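Local coordinates for bromodomain adjacent to zinc finger domain protein 2B (Homo sapiens, PDB 4QF3), which probably reads histone tails through its PHD zinc finger as part of a bromodomain-containing chromatin protein, at residues V7-C12 with K29-Y34; L22-C27 with D47-A52. One frame throughout, in Å; residues are numbered along the deposited sequence. Where two conformers were deposited one is given.

Contact 1: V7-C12 with K29-Y34; sequences VYCQIC and KGCHTY. With ZN (zinc ion), chain C.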
ATOM      1  N   VAL A   7      -9.612  -0.069  -4.070  1.00 30.37           N
ATOM      2  CA  VAL A   7      -8.287   0.438  -3.778  1.00 31.21           C
ATOM      3  C   VAL A   7      -7.439   0.460  -5.006  1.00 20.77           C
ATOM      4  O   VAL A   7      -7.419  -0.470  -5.824  1.00 24.91           O
ATOM      5  CB  VAL A   7      -7.581  -0.394  -2.688  1.00 30.67           C
ATOM      6  CG1 VAL A   7      -6.131   0.069  -2.508  1.00 39.26           C
ATOM      7  CG2 VAL A   7      -8.346  -0.237  -1.379  1.00 34.59           C
ATOM      8  N   TYR A   8      -6.791   1.605  -5.198  1.00 20.04           N
ATOM      9  CA  TYR A   8      -5.877   1.764  -6.322  0.50 20.48           C
ATOM     10  C   TYR A   8      -4.511   2.145  -5.727  1.00 24.26           C
ATOM     11  O   TYR A   8      -4.433   2.748  -4.660  1.00 26.73           O
ATOM     12  CB  TYR A   8      -6.404   2.789  -7.371  0.50 24.57           C
ATOM     13  CG  TYR A   8      -7.716   2.420  -8.140  0.50 21.81           C
ATOM     14  CD1 TYR A   8      -7.684   1.891  -9.427  0.50 19.71           C
ATOM     15  CD2 TYR A   8      -8.961   2.657  -7.579  0.50 28.68           C
ATOM     16  CE1 TYR A   8      -8.842   1.555 -10.089  0.50 21.59           C
ATOM     17  CE2 TYR A   8     -10.120   2.353  -8.258  0.50 20.85           C
ATOM     18  CZ  TYR A   8     -10.047   1.789  -9.501  0.50 19.28           C
ATOM     19  OH  TYR A   8     -11.258   1.508 -10.128  0.50 30.76           O
ATOM     20  N   CYS A   9      -3.455   1.807  -6.428  1.00 17.23           N
ATOM     21  CA  CYS A   9      -2.096   2.195  -5.980  1.00 18.76           C
ATOM     22  C   CYS A   9      -1.903   3.726  -6.051  1.00 18.26           C
ATOM     23  O   CYS A   9      -2.258   4.373  -7.055  1.00 18.44           O
ATOM     24  CB  CYS A   9      -1.109   1.565  -6.931  1.00 16.77           C
ATOM     25  SG  CYS A   9       0.621   2.032  -6.660  1.00 18.07           S
ATOM     26  N   GLN A  10      -1.378   4.338  -4.981  1.00 17.76           N
ATOM     27  CA  GLN A  10      -1.156   5.802  -4.962  1.00 20.06           C
ATOM     28  C   GLN A  10      -0.241   6.276  -6.062  1.00 21.44           C
ATOM     29  O   GLN A  10      -0.375   7.422  -6.530  1.00 21.32           O
ATOM     30  CB  GLN A  10      -0.537   6.203  -3.633  1.00 24.80           C
ATOM     31  CG  GLN A  10      -1.443   5.996  -2.461  1.00 27.48           C
ATOM     32  CD  GLN A  10      -2.477   7.105  -2.387  1.00 50.73           C
ATOM     33  OE1 GLN A  10      -3.652   6.911  -2.738  1.00 48.38           O
ATOM     34  NE2 GLN A  10      -2.036   8.293  -1.977  1.00 71.60           N
ATOM     35  N   ILE A  11       0.647   5.417  -6.549  1.00 19.93           N
ATOM     36  CA  ILE A  11       1.631   5.831  -7.570  1.00 22.07           C
ATOM     37  C   ILE A  11       1.151   5.558  -9.006  1.00 26.02           C
ATOM     38  O   ILE A  11       1.104   6.492  -9.836  1.00 31.20           O
ATOM     39  CB  ILE A  11       3.004   5.126  -7.313  1.00 26.24           C
ATOM     40  CG1 ILE A  11       3.543   5.508  -5.919  1.00 25.36           C
ATOM     41  CG2 ILE A  11       3.975   5.450  -8.446  1.00 30.06           C
ATOM     42  CD1 ILE A  11       3.872   6.967  -5.737  1.00 37.48           C
ATOM     43  N   CYS A  12       0.781   4.331  -9.344  1.00 23.55           N
ATOM     44  CA  CYS A  12       0.406   4.029 -10.744  1.00 25.04           C
ATOM     45  C   CYS A  12      -1.108   4.168 -10.984  1.00 27.25           C
ATOM     46  O   CYS A  12      -1.573   4.162 -12.147  1.00 28.92           O
ATOM     47  CB  CYS A  12       0.863   2.629 -11.123  1.00 25.56           C
ATOM     48  SG  CYS A  12       0.018   1.293 -10.286  1.00 23.14           S
ATOM     49  N   LYS A  29      -4.587   3.554   2.471  1.00 27.48           N
ATOM     50  CA  LYS A  29      -4.117   3.852   1.124  1.00 21.31           C
ATOM     51  C   LYS A  29      -3.290   2.643   0.673  1.00 23.81           C
ATOM     52  O   LYS A  29      -2.826   1.882   1.501  1.00 23.34           O
ATOM     53  CB  LYS A  29      -3.278   5.070   1.113  1.00 23.21           C
ATOM     54  CG  LYS A  29      -4.095   6.340   1.360  1.00 30.56           C
ATOM     55  CD  LYS A  29      -3.219   7.561   1.331  1.00 39.89           C
ATOM     56  CE  LYS A  29      -4.099   8.804   1.454  1.00 69.65           C
ATOM     57  NZ  LYS A  29      -3.316  10.005   1.851  1.00 79.08           N
ATOM     58  N   GLY A  30      -3.162   2.498  -0.634  1.00 21.48           N
ATOM     59  CA  GLY A  30      -2.495   1.371  -1.292  1.00 19.47           C
ATOM     60  C   GLY A  30      -1.291   1.765  -2.100  1.00 19.39           C
ATOM     61  O   GLY A  30      -1.169   2.871  -2.607  1.00 20.50           O
ATOM     62  N   CYS A  31      -0.314   0.850  -2.177  1.00 17.72           N
ATOM     63  CA  CYS A  31       0.804   1.058  -3.054  1.00 17.46           C
ATOM     64  C   CYS A  31       1.436  -0.274  -3.392  1.00 18.24           C
ATOM     65  O   CYS A  31       1.709  -1.087  -2.496  1.00 16.24           O
ATOM     66  CB  CYS A  31       1.824   1.985  -2.407  1.00 20.23           C
ATOM     67  SG  CYS A  31       3.144   2.598  -3.488  1.00 21.53           S
ATOM     68  N   HIS A  32       1.714  -0.511  -4.667  1.00 16.22           N
ATOM     69  CA  HIS A  32       2.392  -1.772  -5.033  1.00 17.13           C
ATOM     70  C   HIS A  32       3.831  -1.839  -4.548  1.00 15.49           C
ATOM     71  O   HIS A  32       4.522  -0.836  -4.522  1.00 16.01           O
ATOM     72  CB  HIS A  32       2.485  -1.894  -6.550  1.00 18.62           C
ATOM     73  CG  HIS A  32       1.152  -2.104  -7.228  1.00 17.15           C
ATOM     74  ND1 HIS A  32       0.573  -1.166  -8.060  1.00 21.96           N
ATOM     75  CD2 HIS A  32       0.293  -3.152  -7.174  1.00 21.37           C
ATOM     76  CE1 HIS A  32      -0.567  -1.654  -8.531  1.00 16.20           C
ATOM     77  NE2 HIS A  32      -0.761  -2.854  -8.005  1.00 19.41           N
ATOM     78  N   THR A  33       4.254  -3.049  -4.197  1.00 16.78           N
ATOM     79  CA  THR A  33       5.631  -3.256  -3.814  1.00 19.15           C
ATOM     80  C   THR A  33       6.587  -2.608  -4.838  1.00 17.03           C
ATOM     81  O   THR A  33       7.571  -1.913  -4.483  1.00 18.88           O
ATOM     82  CB  THR A  33       5.874  -4.777  -3.758  1.00 19.54           C
ATOM     83  OG1 THR A  33       5.409  -5.375  -4.976  1.00 20.19           O
ATOM     84  CG2 THR A  33       5.254  -5.440  -2.555  1.00 19.84           C
ATOM     85  N   TYR A  34       6.315  -2.798  -6.140  1.00 18.09           N
ATOM     86  CA  TYR A  34       7.210  -2.396  -7.215  1.00 16.42           C
ATOM     87  C   TYR A  34       7.047  -0.954  -7.643  1.00 18.47           C
ATOM     88  O   TYR A  34       7.786  -0.467  -8.489  1.00 21.07           O
ATOM     89  CB  TYR A  34       7.010  -3.336  -8.421  1.00 19.70           C
ATOM     90  CG  TYR A  34       5.558  -3.465  -8.875  1.00 18.67           C
ATOM     91  CD1 TYR A  34       4.929  -2.449  -9.603  1.00 18.90           C
ATOM     92  CD2 TYR A  34       4.816  -4.568  -8.560  1.00 18.76           C
ATOM     93  CE1 TYR A  34       3.624  -2.576 -10.015  1.00 20.13           C
ATOM     94  CE2 TYR A  34       3.516  -4.721  -8.993  1.00 19.57           C
ATOM     95  CZ  TYR A  34       2.917  -3.693  -9.711  1.00 22.46           C
ATOM     96  OH  TYR A  34       1.574  -3.854 -10.093  1.00 24.24           O
TER
HETATM   97 ZN    ZN C2001       1.324   0.788  -8.522  1.00 20.58          ZN
HETATM   98  O   HOH W   1      -4.517   4.291  -2.389  1.00 22.71           O
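Q10 lays its carboxamide across the methylenes of K29, with NE2 3.6 Å from CD of the lysine. The glutamine chain bends at its second torsion (chi2 -78°), which folds the amide back over the extended lysine, so that two long, solvent-facing chains share their apolar parts. One water joins both segments: it donates to Y8 O and Q10 OE1 and accepts from G30 N. The backbone adds a direct link, Q10 N donating to G30 O at 2.8 Å. G30 suits its place because a side chain there would run into V7, whose CG1 lies 4.0 Å from G30 CA. I11 CG1 rests against the sulfur of C31, an apolar touch.

C9, C12 and H32 supply three ligands of a zinc ion, and C35 completes the site of three cysteines and one histidine. H32 ND1 binds the metal at 2.1 Å, with C12 SG at the ring's edge, near its plane. C9 SG lies anti to its backbone N (chi1 175°), which carries it both to the zinc, 2.3 Å away, and to the backbone N of H32 at 3.4 Å. That N-H points almost straight at the sulfur (167°), and I11 N and C12 N donate to it as well. The imidazole is fixed from several directions: D16 O takes its NE2 and the hydroxyl of Y34 sits over one face.

This is half of the cross-braced zinc scaffold of a PHD finger, its CxxC turn joined by metal to a histidine on strand 30-32. Three N-H groups on C9 SG would be expected to stabilise the thiolate and offset part of its negative charge, while the carbonyl of D16 probably makes the imidazole a stronger electron donor to the zinc.

Contact 2: L22-C27 with D47-A52; sequences LLCDGC and DWFCPA. With ZN (zinc ion), chain D.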
ATOM      1  N   LEU A  22      -0.028  -3.345  -1.551  1.00 17.52           N
ATOM      2  CA  LEU A  22       0.012  -3.200  -0.076  1.00 15.64           C
ATOM      3  C   LEU A  22      -0.960  -2.175   0.481  1.00 17.06           C
ATOM      4  O   LEU A  22      -0.904  -1.008   0.060  1.00 21.98           O
ATOM      5  CB  LEU A  22       1.449  -2.884   0.371  1.00 15.82           C
ATOM      6  CG  LEU A  22       2.541  -3.795  -0.165  1.00 17.20           C
ATOM      7  CD1 LEU A  22       3.812  -3.360   0.519  1.00 18.08           C
ATOM      8  CD2 LEU A  22       2.269  -5.292   0.010  1.00 18.07           C
ATOM      9  N   LEU A  23      -1.827  -2.613   1.386  1.00 20.81           N
ATOM     10  CA  LEU A  23      -2.881  -1.771   1.918  1.00 21.86           C
ATOM     11  C   LEU A  23      -2.500  -1.427   3.320  1.00 18.16           C
ATOM     12  O   LEU A  23      -2.265  -2.329   4.170  1.00 23.16           O
ATOM     13  CB  LEU A  23      -4.238  -2.491   1.896  1.00 28.93           C
ATOM     14  CG  LEU A  23      -4.550  -3.265   0.614  1.00 55.56           C
ATOM     15  CD1 LEU A  23      -5.830  -4.095   0.739  1.00 58.49           C
ATOM     16  CD2 LEU A  23      -4.619  -2.295  -0.559  1.00 61.62           C
ATOM     17  N   CYS A  24      -2.465  -0.131   3.588  1.00 20.13           N
ATOM     18  CA  CYS A  24      -2.010   0.393   4.868  1.00 19.54           C
ATOM     19  C   CYS A  24      -3.089   0.236   5.934  1.00 23.20           C
ATOM     20  O   CYS A  24      -4.203   0.706   5.740  1.00 25.70           O
ATOM     21  CB  CYS A  24      -1.576   1.849   4.810  1.00 20.39           C
ATOM     22  SG  CYS A  24      -0.961   2.473   6.412  1.00 20.58           S
ATOM     23  N   ASP A  25      -2.711  -0.365   7.060  1.00 20.11           N
ATOM     24  CA  ASP A  25      -3.681  -0.573   8.150  1.00 30.43           C
ATOM     25  C   ASP A  25      -3.995   0.739   8.833  1.00 32.29           C
ATOM     26  O   ASP A  25      -5.048   0.870   9.483  1.00 31.55           O
ATOM     27  CB  ASP A  25      -3.124  -1.535   9.183  1.00 25.33           C
ATOM     28  CG  ASP A  25      -3.730  -2.882   9.083  1.00 59.97           C
ATOM     29  OD1 ASP A  25      -4.720  -3.122   9.804  1.00 72.21           O
ATOM     30  OD2 ASP A  25      -3.233  -3.676   8.270  1.00 65.72           O
ATOM     31  N   GLY A  26      -3.079   1.697   8.721  1.00 27.29           N
ATOM     32  CA  GLY A  26      -3.252   3.017   9.319  1.00 30.60           C
ATOM     33  C   GLY A  26      -4.235   3.901   8.599  1.00 42.95           C
ATOM     34  O   GLY A  26      -5.217   4.366   9.195  1.00 43.60           O
ATOM     35  N   CYS A  27      -3.965   4.143   7.321  1.00 26.04           N
ATOM     36  CA  CYS A  27      -4.689   5.114   6.506  1.00 26.07           C
ATOM     37  C   CYS A  27      -5.489   4.553   5.341  1.00 28.82           C
ATOM     38  O   CYS A  27      -6.146   5.327   4.616  1.00 34.77           O
ATOM     39  CB  CYS A  27      -3.720   6.136   5.920  1.00 27.66           C
ATOM     40  SG  CYS A  27      -2.546   5.442   4.709  1.00 23.95           S
ATOM     41  N   ASP A  47       0.510  -7.415   8.694  1.00 24.81           N
ATOM     42  CA  ASP A  47      -0.100  -6.126   8.319  1.00 21.36           C
ATOM     43  C   ASP A  47       0.958  -5.217   7.767  1.00 20.47           C
ATOM     44  O   ASP A  47       2.159  -5.420   7.978  1.00 20.59           O
ATOM     45  CB  ASP A  47      -0.662  -5.498   9.535  1.00 20.81           C
ATOM     46  CG  ASP A  47      -1.788  -6.328  10.112  1.00 24.78           C
ATOM     47  OD1 ASP A  47      -2.725  -6.730   9.337  1.00 20.55           O
ATOM     48  OD2 ASP A  47      -1.700  -6.523  11.326  1.00 30.48           O
ATOM     49  N   TRP A  48       0.475  -4.228   7.029  1.00 23.29           N
ATOM     50  CA  TRP A  48       1.348  -3.190   6.447  1.00 17.63           C
ATOM     51  C   TRP A  48       1.012  -1.793   6.996  1.00 18.41           C
ATOM     52  O   TRP A  48      -0.150  -1.493   7.163  1.00 22.37           O
ATOM     53  CB  TRP A  48       1.164  -3.220   4.944  1.00 20.74           C
ATOM     54  CG  TRP A  48       1.967  -2.209   4.233  1.00 18.85           C
ATOM     55  CD1 TRP A  48       1.479  -1.153   3.517  1.00 23.70           C
ATOM     56  CD2 TRP A  48       3.384  -2.120   4.178  1.00 18.53           C
ATOM     57  NE1 TRP A  48       2.511  -0.428   3.008  1.00 21.44           N
ATOM     58  CE2 TRP A  48       3.696  -0.988   3.398  1.00 18.69           C
ATOM     59  CE3 TRP A  48       4.416  -2.864   4.714  1.00 19.83           C
ATOM     60  CZ2 TRP A  48       4.990  -0.610   3.115  1.00 18.69           C
ATOM     61  CZ3 TRP A  48       5.717  -2.504   4.405  1.00 21.61           C
ATOM     62  CH2 TRP A  48       5.991  -1.346   3.665  1.00 19.07           C
ATOM     63  N   PHE A  49       2.047  -1.015   7.331  1.00 19.69           N
ATOM     64  CA  PHE A  49       1.904   0.418   7.614  1.00 19.43           C
ATOM     65  C   PHE A  49       2.818   1.151   6.663  1.00 21.28           C
ATOM     66  O   PHE A  49       4.040   0.811   6.548  1.00 21.64           O
ATOM     67  CB  PHE A  49       2.274   0.677   9.081  1.00 23.13           C
ATOM     68  CG  PHE A  49       1.261   0.117  10.041  1.00 24.60           C
ATOM     69  CD1 PHE A  49       0.102   0.830  10.311  1.00 27.85           C
ATOM     70  CD2 PHE A  49       1.449  -1.144  10.614  1.00 29.72           C
ATOM     71  CE1 PHE A  49      -0.871   0.288  11.152  1.00 33.14           C
ATOM     72  CE2 PHE A  49       0.479  -1.680  11.457  1.00 26.74           C
ATOM     73  CZ  PHE A  49      -0.659  -0.962  11.722  1.00 27.17           C
ATOM     74  N   CYS A  50       2.233   2.135   5.990  1.00 18.05           N
ATOM     75  CA  CYS A  50       2.913   2.802   4.877  1.00 21.09           C
ATOM     76  C   CYS A  50       3.947   3.783   5.424  1.00 21.86           C
ATOM     77  O   CYS A  50       3.973   4.150   6.593  1.00 20.56           O
ATOM     78  CB  CYS A  50       1.942   3.533   3.949  1.00 20.65           C
ATOM     79  SG  CYS A  50       1.307   5.067   4.644  1.00 20.32           S
ATOM     80  N   PRO A  51       4.860   4.229   4.551  1.00 21.71           N
ATOM     81  CA  PRO A  51       5.927   5.047   5.076  1.00 19.76           C
ATOM     82  C   PRO A  51       5.435   6.389   5.669  1.00 20.39           C
ATOM     83  O   PRO A  51       6.056   6.937   6.559  1.00 19.42           O
ATOM     84  CB  PRO A  51       6.813   5.265   3.821  1.00 24.17           C
ATOM     85  CG  PRO A  51       6.544   4.110   2.952  1.00 24.36           C
ATOM     86  CD  PRO A  51       5.090   3.809   3.156  1.00 22.09           C
ATOM     87  N   ALA A  52       4.341   6.913   5.130  1.00 21.22           N
ATOM     88  CA  ALA A  52       3.808   8.194   5.647  1.00 22.70           C
ATOM     89  C   ALA A  52       3.310   7.994   7.070  1.00 21.62           C
ATOM     90  O   ALA A  52       3.583   8.798   7.956  1.00 20.93           O
ATOM     91  CB  ALA A  52       2.697   8.717   4.760  1.00 22.52           C
TER
HETATM   92 ZN    ZN D2002      -0.665   4.732   5.897  1.00 21.94          ZN
HETATM   93  O   HOH W   2       0.051   1.359   1.559  1.00 29.87           O
HETATM   94  O   HOH W   3      -2.300  -4.563   5.907  1.00 28.21           O
HETATM   95  O   HOH W   4      -4.298  -5.533  12.017  1.00 31.62           O
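C24 and C50 meet through metal and sulfur: with C27 and C53 they bind a zinc ion in a four-cysteine site. C24 SG also accepts from C50 N at 3.2 Å (161°) and from C27 N, a cysteine sulfur being able to bind metal and accept N-H groups at once. A second backbone link runs from D25 N to W48 O, 2.8 Å long.

The apolar part belongs to W48, whose flat indole offers L22 a broad face. L22 CB lies 3.8 Å from the centroid of the five-membered ring in a CH-pi contact, L22 CD1 3.7 Å from W48 CE2; the opposite face has C50 N above its rim. CG anti to the backbone N (chi1 179°) swings the indole under the leucine. Replacing W48 by an alanine would probably leave L22 without its flat partner and open a gap beside the zinc loop. F49 brings CE1 to within 3.5 Å of D25 CB.

Among the charged groups, D25 OD2 and D47 OD1 come to 3.3 Å with the two carboxylate planes turned 62° apart; two waters probably temper the repulsion, one bridging the carboxylates, the other joining D25 OD2 to L23 O and W48 N.

Through C50, at the N-cap of helix 51-57, and C53, within it, the zinc ties the start of that helix to the loop leaving strand 21-23, the partner of strand 30-32.

How the contacts relate
Contacts 1 and 2 each hold three ligands of one zinc, and the two metal ions lie 15.1 Å apart. Their segments alternate along the chain, the cross-brace topology of PHD fingers. The short sheet joins them: K29 O and C24 N are 2.9 Å apart and C31 N and L22 O 3.0 Å, both probable hydrogen bonds, so strand 30-32 of contact 1 pairs with strand 21-23 of contact 2. Between the sites the side chains also meet, V7 CG1 packing 3.4 Å from L23 CD2 and T33 CG2 3.9 Å from L22 CD2. With so little regular structure, the chain probably depends on both zinc sites for its shape.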